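Local structure of tryptophanyl-tRNA synthetase (Thermus thermophilus, 2EL7) at residues V42-H45 with A46-N49; L126-Y129 with P130-Q133. The protein probably catalyses the ATP-dependent attachment of tryptophan to tRNA(Trp), as a homodimeric class I aminoacyl-tRNA synthetase. All coordinates share one frame; numbering follows the deposited sequence.

Interaction 1 (V42-H45 with A46-N49); sequences VDYH and ALTN
Tyr44 brings one flank of its phenol ring against the side chain of Leu47, three residues on, where Tyr44 CD2 lies 4.2 Å from Leu47 CD1. The methyl group meets the ring obliquely. With its CG beside the backbone N and anti to the carbonyl carbon (chi1 -49°), Leu47 also lays its CB 3.7 Å from Tyr44 O, so one side chain packs on both the ring and the carbonyl of the same residue. The backbone beneath turns tightly: Ala46 N donates to Asp43 O at 3.0 Å. The bonds from Leu47 N to Tyr44 O and from Thr48 N to His45 O follow the same three-residue spacing but are weak, each 3.4 Å long. Ala46 adds its methyl to the first of these turns, with CB 3.3 Å from Asp43 O. Thr48 folds its hydroxyl back onto His45 O as a donor to the same carbonyl that its own N reaches, although the modelled separation is too short to trust. The Asp43 carboxylate is engaged outside the segment, with OD1 hydrogen-bonded to Ser85 OG. The segment follows strand 37-41 of the parallel sheet and precedes helix 55-72, in the beta-alpha-beta crossover to strand 80-83 of the Rossmann-like catalytic domain. Ala46 rests on Leu58 of helix 55-72, while Tyr44 reaches helix 89-99 at His90 and Thr91 and meets Trp95 of the second subunit edge-to-face.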
loop_
_atom_site.group_PDB
_atom_site.type_symbol
_atom_site.label_atom_id
_atom_site.label_comp_id
_atom_site.label_asym_id
_atom_site.label_seq_id
_atom_site.Cartn_x
_atom_site.Cartn_y
_atom_site.Cartn_z
ATOM N N VAL A 42 -9.044 2.378 13.186
ATOM C CA VAL A 42 -7.977 1.796 12.369
ATOM C C VAL A 42 -7.832 0.270 12.366
ATOM O O VAL A 42 -6.839 -0.267 12.846
ATOM C CB VAL A 42 -6.596 2.449 12.710
ATOM C CG1 VAL A 42 -6.605 3.901 12.291
ATOM C CG2 VAL A 42 -6.304 2.347 14.192
ATOM N N ASP A 43 -8.796 -0.408 11.745
ATOM C CA ASP A 43 -8.797 -1.863 11.696
ATOM C C ASP A 43 -7.556 -2.435 11.000
ATOM O O ASP A 43 -7.075 -3.505 11.374
ATOM C CB ASP A 43 -10.104 -2.373 11.051
ATOM C CG ASP A 43 -10.350 -1.814 9.647
ATOM O OD1 ASP A 43 -11.230 -2.349 8.952
ATOM O OD2 ASP A 43 -9.678 -0.854 9.225
ATOM N N TYR A 44 -7.021 -1.721 10.012
ATOM C CA TYR A 44 -5.814 -2.170 9.321
ATOM C C TYR A 44 -4.606 -2.287 10.247
ATOM O O TYR A 44 -3.651 -2.980 9.921
ATOM C CB TYR A 44 -5.468 -1.235 8.155
ATOM C CG TYR A 44 -6.152 -1.626 6.858
ATOM C CD1 TYR A 44 -6.446 -0.672 5.878
ATOM C CD2 TYR A 44 -6.521 -2.947 6.618
ATOM C CE1 TYR A 44 -7.100 -1.026 4.697
ATOM C CE2 TYR A 44 -7.172 -3.317 5.438
ATOM C CZ TYR A 44 -7.460 -2.355 4.485
ATOM O OH TYR A 44 -8.117 -2.724 3.326
ATOM N N HIS A 45 -4.654 -1.619 11.402
ATOM C CA HIS A 45 -3.557 -1.662 12.375
ATOM C C HIS A 45 -3.490 -3.042 13.045
ATOM O O HIS A 45 -2.420 -3.469 13.498
ATOM C CB HIS A 45 -3.756 -0.554 13.419
ATOM C CG HIS A 45 -2.700 -0.488 14.481
ATOM N ND1 HIS A 45 -1.357 -0.686 14.225
ATOM C CD2 HIS A 45 -2.788 -0.190 15.802
ATOM C CE1 HIS A 45 -0.667 -0.515 15.338
ATOM N NE2 HIS A 45 -1.513 -0.212 16.309
ATOM N N ALA A 46 -4.627 -3.740 13.091
ATOM C CA ALA A 46 -4.662 -5.063 13.701
ATOM C C ALA A 46 -3.835 -6.059 12.886
ATOM O O ALA A 46 -3.233 -6.953 13.462
ATOM C CB ALA A 46 -6.112 -5.569 13.820
ATOM N N LEU A 47 -3.806 -5.917 11.557
ATOM C CA LEU A 47 -3.033 -6.842 10.707
ATOM C C LEU A 47 -1.503 -6.817 10.884
ATOM O O LEU A 47 -0.822 -7.716 10.394
ATOM C CB LEU A 47 -3.330 -6.624 9.221
ATOM C CG LEU A 47 -4.753 -6.546 8.654
ATOM C CD1 LEU A 47 -4.694 -6.740 7.154
ATOM C CD2 LEU A 47 -5.635 -7.577 9.256
ATOM N N THR A 48 -0.962 -5.806 11.570
ATOM C CA THR A 48 0.492 -5.703 11.780
ATOM C C THR A 48 1.081 -6.813 12.665
ATOM O O THR A 48 2.300 -6.950 12.775
ATOM C CB THR A 48 0.882 -4.330 12.357
ATOM O OG1 THR A 48 -0.133 -3.884 13.253
ATOM C CG2 THR A 48 1.015 -3.329 11.270
ATOM N N ASN A 49 0.216 -7.598 13.298
ATOM C CA ASN A 49 0.672 -8.738 14.095
ATOM C C ASN A 49 -0.143 -9.933 13.565
ATOM O O ASN A 49 -1.046 -10.461 14.233
ATOM C CB ASN A 49 0.442 -8.458 15.579
ATOM C CG ASN A 49 1.284 -7.267 16.077
ATOM O OD1 ASN A 49 2.523 -7.332 16.114
ATOM N ND2 ASN A 49 0.611 -6.170 16.439
#

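Interaction 2 (L126-Y129 with P130-Q133)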
loop_
_atom_site.group_PDB
_atom_site.type_symbol
_atom_site.label_atom_id
_atom_site.label_comp_id
_atom_site.label_asym_id
_atom_site.label_seq_id
_atom_site.Cartn_x
_atom_site.Cartn_y
_atom_site.Cartn_z
ATOM N N LEU A 126 5.210 -3.692 10.415
ATOM C CA LEU A 126 5.678 -2.859 11.527
ATOM C C LEU A 126 6.471 -1.667 10.955
ATOM O O LEU A 126 6.232 -0.510 11.336
ATOM C CB LEU A 126 6.613 -3.638 12.488
ATOM C CG LEU A 126 6.151 -4.754 13.445
ATOM C CD1 LEU A 126 4.621 -4.693 13.637
ATOM C CD2 LEU A 126 6.605 -6.139 12.904
ATOM N N LEU A 127 7.409 -1.950 10.044
ATOM C CA LEU A 127 8.222 -0.881 9.470
ATOM C C LEU A 127 7.419 0.162 8.682
ATOM O O LEU A 127 7.603 1.363 8.877
ATOM C CB LEU A 127 9.318 -1.447 8.551
ATOM C CG LEU A 127 10.189 -0.376 7.856
ATOM C CD1 LEU A 127 11.151 0.218 8.872
ATOM C CD2 LEU A 127 10.980 -0.979 6.700
ATOM N N MET A 128 6.531 -0.310 7.807
ATOM C CA MET A 128 5.727 0.557 6.943
ATOM C C MET A 128 4.452 1.184 7.560
ATOM O O MET A 128 3.839 2.063 6.947
ATOM C CB MET A 128 5.339 -0.209 5.664
ATOM C CG MET A 128 6.502 -0.829 4.914
ATOM S SD MET A 128 7.790 0.410 4.598
ATOM C CE MET A 128 6.854 1.695 3.857
ATOM N N TYR A 129 4.055 0.769 8.758
ATOM C CA TYR A 129 2.827 1.333 9.329
ATOM C C TYR A 129 2.785 2.853 9.414
ATOM O O TYR A 129 1.757 3.471 9.120
ATOM C CB TYR A 129 2.553 0.752 10.712
ATOM C CG TYR A 129 1.194 1.123 11.263
ATOM C CD1 TYR A 129 0.029 0.755 10.600
ATOM C CD2 TYR A 129 1.073 1.871 12.453
ATOM C CE1 TYR A 129 -1.230 1.123 11.104
ATOM C CE2 TYR A 129 -0.168 2.235 12.957
ATOM C CZ TYR A 129 -1.315 1.862 12.282
ATOM O OH TYR A 129 -2.550 2.234 12.782
ATOM N N PRO A 130 3.893 3.493 9.816
ATOM C CA PRO A 130 3.809 4.960 9.886
ATOM C C PRO A 130 3.461 5.620 8.547
ATOM O O PRO A 130 2.805 6.670 8.517
ATOM C CB PRO A 130 5.183 5.358 10.411
ATOM C CG PRO A 130 5.532 4.162 11.317
ATOM C CD PRO A 130 5.132 2.992 10.448
ATOM N N VAL A 131 3.890 5.020 7.435
ATOM C CA VAL A 131 3.570 5.586 6.117
ATOM C C VAL A 131 2.058 5.455 5.875
ATOM O O VAL A 131 1.429 6.387 5.359
ATOM C CB VAL A 131 4.374 4.896 4.998
ATOM C CG1 VAL A 131 4.029 5.525 3.620
ATOM C CG2 VAL A 131 5.872 5.069 5.292
ATOM N N LEU A 132 1.472 4.325 6.298
ATOM C CA LEU A 132 0.031 4.106 6.190
ATOM C C LEU A 132 -0.697 5.188 6.993
ATOM O O LEU A 132 -1.649 5.789 6.496
ATOM C CB LEU A 132 -0.352 2.729 6.734
ATOM C CG LEU A 132 -1.807 2.273 6.544
ATOM C CD1 LEU A 132 -2.086 2.152 5.091
ATOM C CD2 LEU A 132 -2.054 0.919 7.217
ATOM N N GLN A 133 -0.238 5.447 8.221
ATOM C CA GLN A 133 -0.848 6.481 9.059
ATOM C C GLN A 133 -0.734 7.867 8.386
ATOM O O GLN A 133 -1.663 8.681 8.437
ATOM C CB GLN A 133 -0.176 6.542 10.429
ATOM C CG GLN A 133 -0.410 5.347 11.337
ATOM C CD GLN A 133 0.296 5.511 12.693
ATOM O OE1 GLN A 133 1.541 5.523 12.774
ATOM N NE2 GLN A 133 -0.495 5.655 13.757
#
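Tyr129 has CG anti to its backbone nitrogen (chi1 -171°), whereas Gln133, one turn further along, has CG anti to the carbonyl carbon (chi1 -69°); together these torsions bring the glutamine chain across one face of the phenol ring. Gln133 CG makes a CH-pi contact there, 3.9 Å from the centroid of the Tyr129 ring and offset toward its rim. Beyond CG the chain stays extended, and its amide, tilted only 25° from the ring plane, lies over the rim with Gln133 CD 3.3 Å from Tyr129 CE2. Leu132 CD2 comes obliquely to the CD1-CE1 margin of the ring, 4.0 Å from Tyr129 CD1. All this happens at a proline kink inside helix 124-139. Pro130 N carries no hydrogen, so it cannot donate to Leu126 O, four residues back; its CD ring carbon packs near the carbonyls of Leu126 and Leu127 instead, 3.4 Å from Leu127 O. Val131 N has no bond to Leu127 O, the carbonyl four residues back, and reaches Met128 O, weakly, at 3.0 Å. The four-residue pattern resumes weakly with Leu132 N to Met128 O at 3.3 Å and is firm at Gln133 N, whose bond to Tyr129 O is nearly straight. Met128 and Val131 run alongside each other, pointing the same way; the methionine is bent twice along its chain, which carries CE to 3.8 Å from Val131 CG2. That side of the helix faces helix 89-99, where Thr98 touches both residues, and the dimer interface, where Met128 packs on Met128 of the second subunit.

Interactions 1 and 2 lie side by side, their centres 10 Å apart, and meet mainly through Tyr129, whose ring stacks on that of His45; Tyr129 OH is 3.1 Å from His45 CB and 4.0 Å from Val42 CG2. Further contacts join Tyr44 CB to Leu132 CD2 at 4.1 Å and Thr48 O to Leu126 CD1 at 3.3 Å. Both lie near predicted substrate sites: the His45 side chain is about 3 Å from that of Gln9, a predicted ATP-binding residue, and the Val42 side chain about 4 Å from that of Asp136, predicted to bind tryptophan. Trp95 of the second subunit touches residues of both interactions.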